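Local coordinates for single-strand binding protein (Thermus aquaticus, PDB 2FXQ), which probably binds single-stranded DNA and recruits partner proteins to it during DNA replication, recombination and repair, acting as a homodimer, at residues G149-R154 with E181-A186; I198-N203 with R218-R223. All blocks are in the same frame, centred on the assembly; numbering follows the deposited sequence.

Contact 1: G149-R154 with E181-A186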
loop_
_atom_site.group_PDB
_atom_site.type_symbol
_atom_site.label_atom_id
_atom_site.label_comp_id
_atom_site.label_asym_id
_atom_site.label_seq_id
_atom_site.Cartn_x
_atom_site.Cartn_y
_atom_site.Cartn_z
ATOM N N GLY A 149 -23.962 -9.084 17.993
ATOM C CA GLY A 149 -22.924 -10.039 18.372
ATOM C C GLY A 149 -21.695 -10.094 17.471
ATOM O O GLY A 149 -21.015 -11.101 17.396
ATOM N N THR A 150 -21.408 -9.030 16.745
ATOM C CA THR A 150 -20.122 -8.982 16.033
ATOM C C THR A 150 -19.043 -8.504 17.007
ATOM O O THR A 150 -19.231 -7.467 17.610
ATOM C CB THR A 150 -20.201 -7.914 14.951
ATOM O OG1 THR A 150 -21.355 -8.165 14.165
ATOM C CG2 THR A 150 -18.963 -7.981 13.965
ATOM N N ALA A 151 -17.903 -9.194 17.072
ATOM C CA ALA A 151 -16.769 -8.779 17.886
ATOM C C ALA A 151 -16.147 -7.508 17.338
ATOM O O ALA A 151 -15.977 -7.338 16.116
ATOM C CB ALA A 151 -15.682 -9.876 17.973
ATOM N N VAL A 152 -15.786 -6.615 18.247
ATOM C CA VAL A 152 -15.163 -5.358 17.827
ATOM C C VAL A 152 -14.239 -4.923 18.951
ATOM O O VAL A 152 -14.570 -5.041 20.139
ATOM C CB VAL A 152 -16.247 -4.295 17.475
ATOM C CG1 VAL A 152 -17.196 -4.039 18.624
ATOM C CG2 VAL A 152 -15.617 -2.935 16.973
ATOM N N VAL A 153 -13.113 -4.351 18.584
ATOM C CA VAL A 153 -12.170 -3.863 19.568
ATOM C C VAL A 153 -11.601 -2.496 19.154
ATOM O O VAL A 153 -11.379 -2.250 17.970
ATOM C CB VAL A 153 -11.015 -4.894 19.773
ATOM C CG1 VAL A 153 -10.074 -4.947 18.576
ATOM C CG2 VAL A 153 -10.266 -4.561 21.063
ATOM N N ARG A 154 -11.312 -1.649 20.118
ATOM C CA ARG A 154 -10.623 -0.388 19.840
ATOM C C ARG A 154 -9.230 -0.535 20.404
ATOM O O ARG A 154 -9.040 -0.974 21.554
ATOM C CB ARG A 154 -11.360 0.760 20.570
ATOM C CG ARG A 154 -10.702 2.164 20.446
ATOM C CD ARG A 154 -11.493 3.376 21.162
ATOM N NE ARG A 154 -12.471 2.909 22.160
ATOM C CZ ARG A 154 -12.172 2.457 23.392
ATOM N NH1 ARG A 154 -10.912 2.425 23.828
ATOM N NH2 ARG A 154 -13.140 2.024 24.198
ATOM N N GLU A 181 -13.025 -11.766 13.505
ATOM C CA GLU A 181 -11.869 -12.579 13.922
ATOM C C GLU A 181 -10.633 -11.761 14.328
ATOM O O GLU A 181 -9.893 -12.158 15.204
ATOM C CB GLU A 181 -11.477 -13.516 12.753
ATOM C CG GLU A 181 -10.380 -14.529 13.014
ATOM C CD GLU A 181 -10.274 -15.545 11.867
ATOM O OE1 GLU A 181 -9.133 -15.842 11.420
ATOM O OE2 GLU A 181 -11.341 -16.045 11.402
ATOM N N LEU A 182 -10.371 -10.640 13.661
ATOM C CA LEU A 182 -9.218 -9.848 14.024
ATOM C C LEU A 182 -9.414 -9.184 15.375
ATOM O O LEU A 182 -8.452 -9.023 16.115
ATOM C CB LEU A 182 -9.017 -8.730 12.954
ATOM C CG LEU A 182 -8.212 -9.037 11.692
ATOM C CD1 LEU A 182 -8.108 -7.637 11.000
ATOM C CD2 LEU A 182 -6.820 -9.563 12.116
ATOM N N ALA A 183 -10.668 -8.808 15.697
ATOM C CA ALA A 183 -10.969 -8.263 17.067
ATOM C C ALA A 183 -10.718 -9.368 18.128
ATOM O O ALA A 183 -10.096 -9.122 19.181
ATOM C CB ALA A 183 -12.401 -7.762 17.166
ATOM N N GLU A 184 -11.163 -10.583 17.830
ATOM C CA GLU A 184 -10.978 -11.684 18.802
ATOM C C GLU A 184 -9.519 -11.986 19.000
ATOM O O GLU A 184 -9.074 -12.195 20.116
ATOM C CB GLU A 184 -11.660 -12.946 18.322
ATOM C CG GLU A 184 -12.776 -13.357 19.259
ATOM C CD GLU A 184 -14.034 -13.476 18.484
ATOM O OE1 GLU A 184 -15.113 -13.439 19.092
ATOM O OE2 GLU A 184 -13.895 -13.580 17.248
ATOM N N TRP A 185 -8.774 -12.019 17.914
ATOM C CA TRP A 185 -7.318 -12.192 18.015
ATOM C C TRP A 185 -6.654 -11.027 18.762
ATOM O O TRP A 185 -5.803 -11.247 19.621
ATOM C CB TRP A 185 -6.734 -12.299 16.595
ATOM C CG TRP A 185 -5.266 -12.419 16.580
ATOM C CD1 TRP A 185 -4.514 -13.593 16.641
ATOM C CD2 TRP A 185 -4.321 -11.335 16.501
ATOM N NE1 TRP A 185 -3.174 -13.270 16.596
ATOM C CE2 TRP A 185 -3.026 -11.907 16.511
ATOM C CE3 TRP A 185 -4.443 -9.940 16.408
ATOM C CZ2 TRP A 185 -1.867 -11.127 16.459
ATOM C CZ3 TRP A 185 -3.336 -9.179 16.400
ATOM C CH2 TRP A 185 -2.026 -9.773 16.386
ATOM N N ALA A 186 -7.030 -9.781 18.433
ATOM C CA ALA A 186 -6.417 -8.590 19.062
ATOM C C ALA A 186 -6.673 -8.544 20.565
ATOM O O ALA A 186 -5.893 -7.962 21.346
ATOM C CB ALA A 186 -6.924 -7.305 18.371
#
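Ala183, Ala151 and Val153 make most of this contact, in which the start of strand 151-160 lies against helix 180-186. The apolar part centres on the Ala183 methyl, which reaches the strand backbone: its CB lies 3.7 Å from CA of Val152 and 4.0 Å from CB of Ala151. With so small a side chain facing the strand, the helix can come close: the axes of 151-154 and 181-186 approach to 6.5 Å, at 55°. Val153, two residues beyond Ala151 and again facing the helix, has CG1 between backbone N and carbonyl carbon (chi1 72°), laying this branch over the helix, 3.8 Å from CA of Ala183 and 3.9 Å from CB of Ala186. No hydrogen bond crosses. At the margin the carboxylate of Glu184 itself lies against Ala151, OE1 3.8 Å from its CB, and the reach of a glutamate, bent at chi2, lets the same oxygen hydrogen-bond to Tyr145 OH. Between the third and fourth strands of the OB fold, 171-179 and 194-207, the helix has its usual place and packs on the start of the second. Leu143 packs on Ala151 and Ala183, Ala178 of strand 171-179 pairs with Val153, and Leu224 of strand 213-225 touches Ala186.

Contact 2: I198-N203 with R218-R223; sequences IGRLVN and RVEALR
Arg200 lies alongside Glu220, both pointing the same way from a hydrogen-bonded antiparallel pair in the hairpin of strands 194-207 and 213-225, in the second OB fold. Its extended chain brings NE to 2.8 Å and NH2 to 3.1 Å from Glu220 OE2, a salt bridge in which one oxygen takes both hydrogen bonds. OE2 lies in the guanidinium plane, yet the two planes are 40° apart: NE meets OE2 from above the carboxylate plane, NH2 at its syn lone pair. Leu222 crosses the arginine at about a right angle, CD1 4.0 Å from Arg200 CD, and NH1 bonds to Ala39 O. Were Arg200 replaced by an alanine, the Glu220 carboxylate would probably lose its charged mate and Leu222 CD1 the methylenes it rests on. On the other face, Leu201 CD2 packs 3.8 Å from Val219 CG2, branched apolar residues suited to this buried side. Gly199 fits where a CB would run into Glu220 O, 2.9 Å from its CA. Beyond it, Leu222 and Arg223 both face Ile198 in a classic beta bulge. Ile198 O accepts both amides in its carbonyl plane, Leu222 N at 2.7 Å and Arg223 N at 3.0 Å.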
loop_
_atom_site.group_PDB
_atom_site.type_symbol
_atom_site.label_atom_id
_atom_site.label_comp_id
_atom_site.label_asym_id
_atom_site.label_seq_id
_atom_site.Cartn_x
_atom_site.Cartn_y
_atom_site.Cartn_z
ATOM N N ILE A 198 -2.291 -3.086 9.007
ATOM C CA ILE A 198 -2.510 -2.696 7.629
ATOM C C ILE A 198 -4.015 -2.400 7.611
ATOM O O ILE A 198 -4.799 -3.264 7.982
ATOM C CB ILE A 198 -2.137 -3.809 6.575
ATOM C CG1 ILE A 198 -0.766 -4.530 6.836
ATOM C CG2 ILE A 198 -2.343 -3.255 5.096
ATOM C CD1 ILE A 198 0.488 -3.728 6.612
ATOM N N GLY A 199 -4.411 -1.194 7.247
ATOM C CA GLY A 199 -5.830 -0.914 7.329
ATOM C C GLY A 199 -6.234 0.158 6.343
ATOM O O GLY A 199 -5.574 0.351 5.347
ATOM N N ARG A 200 -7.301 0.866 6.667
ATOM C CA ARG A 200 -7.805 1.897 5.771
ATOM C C ARG A 200 -8.423 2.956 6.657
ATOM O O ARG A 200 -8.791 2.684 7.804
ATOM C CB ARG A 200 -8.845 1.293 4.810
ATOM C CG ARG A 200 -10.032 0.617 5.451
ATOM C CD ARG A 200 -10.968 0.098 4.336
ATOM N NE ARG A 200 -12.078 -0.629 4.920
ATOM C CZ ARG A 200 -13.016 -1.249 4.206
ATOM N NH1 ARG A 200 -13.013 -1.203 2.879
ATOM N NH2 ARG A 200 -13.996 -1.863 4.819
ATOM N N LEU A 201 -8.626 4.131 6.086
ATOM C CA LEU A 201 -9.137 5.247 6.886
ATOM C C LEU A 201 -10.634 5.315 6.699
ATOM O O LEU A 201 -11.119 5.256 5.559
ATOM C CB LEU A 201 -8.535 6.528 6.310
ATOM C CG LEU A 201 -7.474 7.258 7.083
ATOM C CD1 LEU A 201 -7.528 8.798 6.711
ATOM C CD2 LEU A 201 -7.592 7.151 8.598
ATOM N N VAL A 202 -11.392 5.309 7.800
ATOM C CA VAL A 202 -12.850 5.293 7.644
ATOM C C VAL A 202 -13.441 6.436 8.458
ATOM O O VAL A 202 -12.780 7.040 9.274
ATOM C CB VAL A 202 -13.491 3.929 8.124
ATOM C CG1 VAL A 202 -12.982 2.714 7.280
ATOM C CG2 VAL A 202 -13.164 3.705 9.574
ATOM N N ASN A 203 -14.747 6.662 8.286
ATOM C CA ASN A 203 -15.412 7.691 9.049
ATOM C C ASN A 203 -16.402 6.988 9.957
ATOM O O ASN A 203 -17.237 6.233 9.493
ATOM C CB ASN A 203 -16.207 8.629 8.141
ATOM C CG ASN A 203 -15.331 9.435 7.190
ATOM O OD1 ASN A 203 -15.440 9.251 6.020
ATOM N ND2 ASN A 203 -14.517 10.369 7.705
ATOM N N ARG A 218 -11.192 7.320 11.736
ATOM C CA ARG A 218 -10.316 6.394 12.416
ATOM C C ARG A 218 -9.735 5.370 11.401
ATOM O O ARG A 218 -10.166 5.296 10.244
ATOM C CB ARG A 218 -11.009 5.542 13.483
ATOM C CG ARG A 218 -12.143 6.155 14.275
ATOM C CD ARG A 218 -13.190 5.096 14.572
ATOM N NE ARG A 218 -12.724 4.131 15.562
ATOM C CZ ARG A 218 -13.425 3.781 16.649
ATOM N NH1 ARG A 218 -14.630 4.313 16.877
ATOM N NH2 ARG A 218 -12.929 2.888 17.508
ATOM N N VAL A 219 -8.839 4.567 11.910
ATOM C CA VAL A 219 -8.209 3.524 11.092
ATOM C C VAL A 219 -8.980 2.257 11.385
ATOM O O VAL A 219 -9.133 1.896 12.560
ATOM C CB VAL A 219 -6.711 3.361 11.437
ATOM C CG1 VAL A 219 -6.114 2.075 10.773
ATOM C CG2 VAL A 219 -5.941 4.713 11.071
ATOM N N GLU A 220 -9.400 1.569 10.321
ATOM C CA GLU A 220 -9.956 0.228 10.487
ATOM C C GLU A 220 -8.830 -0.742 10.113
ATOM O O GLU A 220 -8.249 -0.654 8.989
ATOM C CB GLU A 220 -11.195 0.055 9.601
ATOM C CG GLU A 220 -11.662 -1.416 9.673
ATOM C CD GLU A 220 -12.627 -1.839 8.573
ATOM O OE1 GLU A 220 -13.160 -2.986 8.716
ATOM O OE2 GLU A 220 -12.828 -1.069 7.602
ATOM N N ALA A 221 -8.461 -1.664 11.032
ATOM C CA ALA A 221 -7.503 -2.744 10.707
ATOM C C ALA A 221 -8.061 -3.767 9.746
ATOM O O ALA A 221 -9.206 -4.208 9.899
ATOM C CB ALA A 221 -7.046 -3.458 11.979
ATOM N N LEU A 222 -7.298 -4.100 8.692
ATOM C CA LEU A 222 -7.661 -5.183 7.802
ATOM C C LEU A 222 -6.704 -6.371 8.002
ATOM O O LEU A 222 -7.089 -7.507 7.744
ATOM C CB LEU A 222 -7.641 -4.715 6.359
ATOM C CG LEU A 222 -8.653 -3.566 6.117
ATOM C CD1 LEU A 222 -8.514 -3.082 4.663
ATOM C CD2 LEU A 222 -10.127 -4.009 6.401
ATOM N N ARG A 223 -5.500 -6.103 8.478
ATOM C CA ARG A 223 -4.576 -7.171 8.857
ATOM C C ARG A 223 -3.863 -6.664 10.104
ATOM O O ARG A 223 -3.603 -5.465 10.233
ATOM C CB ARG A 223 -3.509 -7.349 7.775
ATOM C CG ARG A 223 -2.592 -8.536 8.084
ATOM C CD ARG A 223 -1.919 -9.148 6.845
ATOM N NE ARG A 223 -0.969 -10.192 7.233
ATOM C CZ ARG A 223 -0.313 -10.998 6.370
ATOM N NH1 ARG A 223 -0.500 -10.946 5.070
ATOM N NH2 ARG A 223 0.533 -11.879 6.816
#

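How the contacts relate
From the N terminus, the chain first completes the OB-fold unit made by strands 5-14 to 103-106, then enters the second, which holds both contacts. Contact 1 closes first, after 26 intervening residues that include the rest of strand 151-160 and all of strand 171-179, when helix 180-186 folds back on the start of strand 151-160. Contact 2 opens only afterwards and closes the shorter hairpin loop, so the two follow in series and neither nest nor cross. Their centres are about 14 Å apart, but they touch: Leu182 CD1 of the helix packs 3.4 Å from Leu222 O at the bulge, and Arg154 CG lies 3.8 Å from Arg218 NH2. Strand 171-179, paired with both 151-160 and 213-225, bridges them.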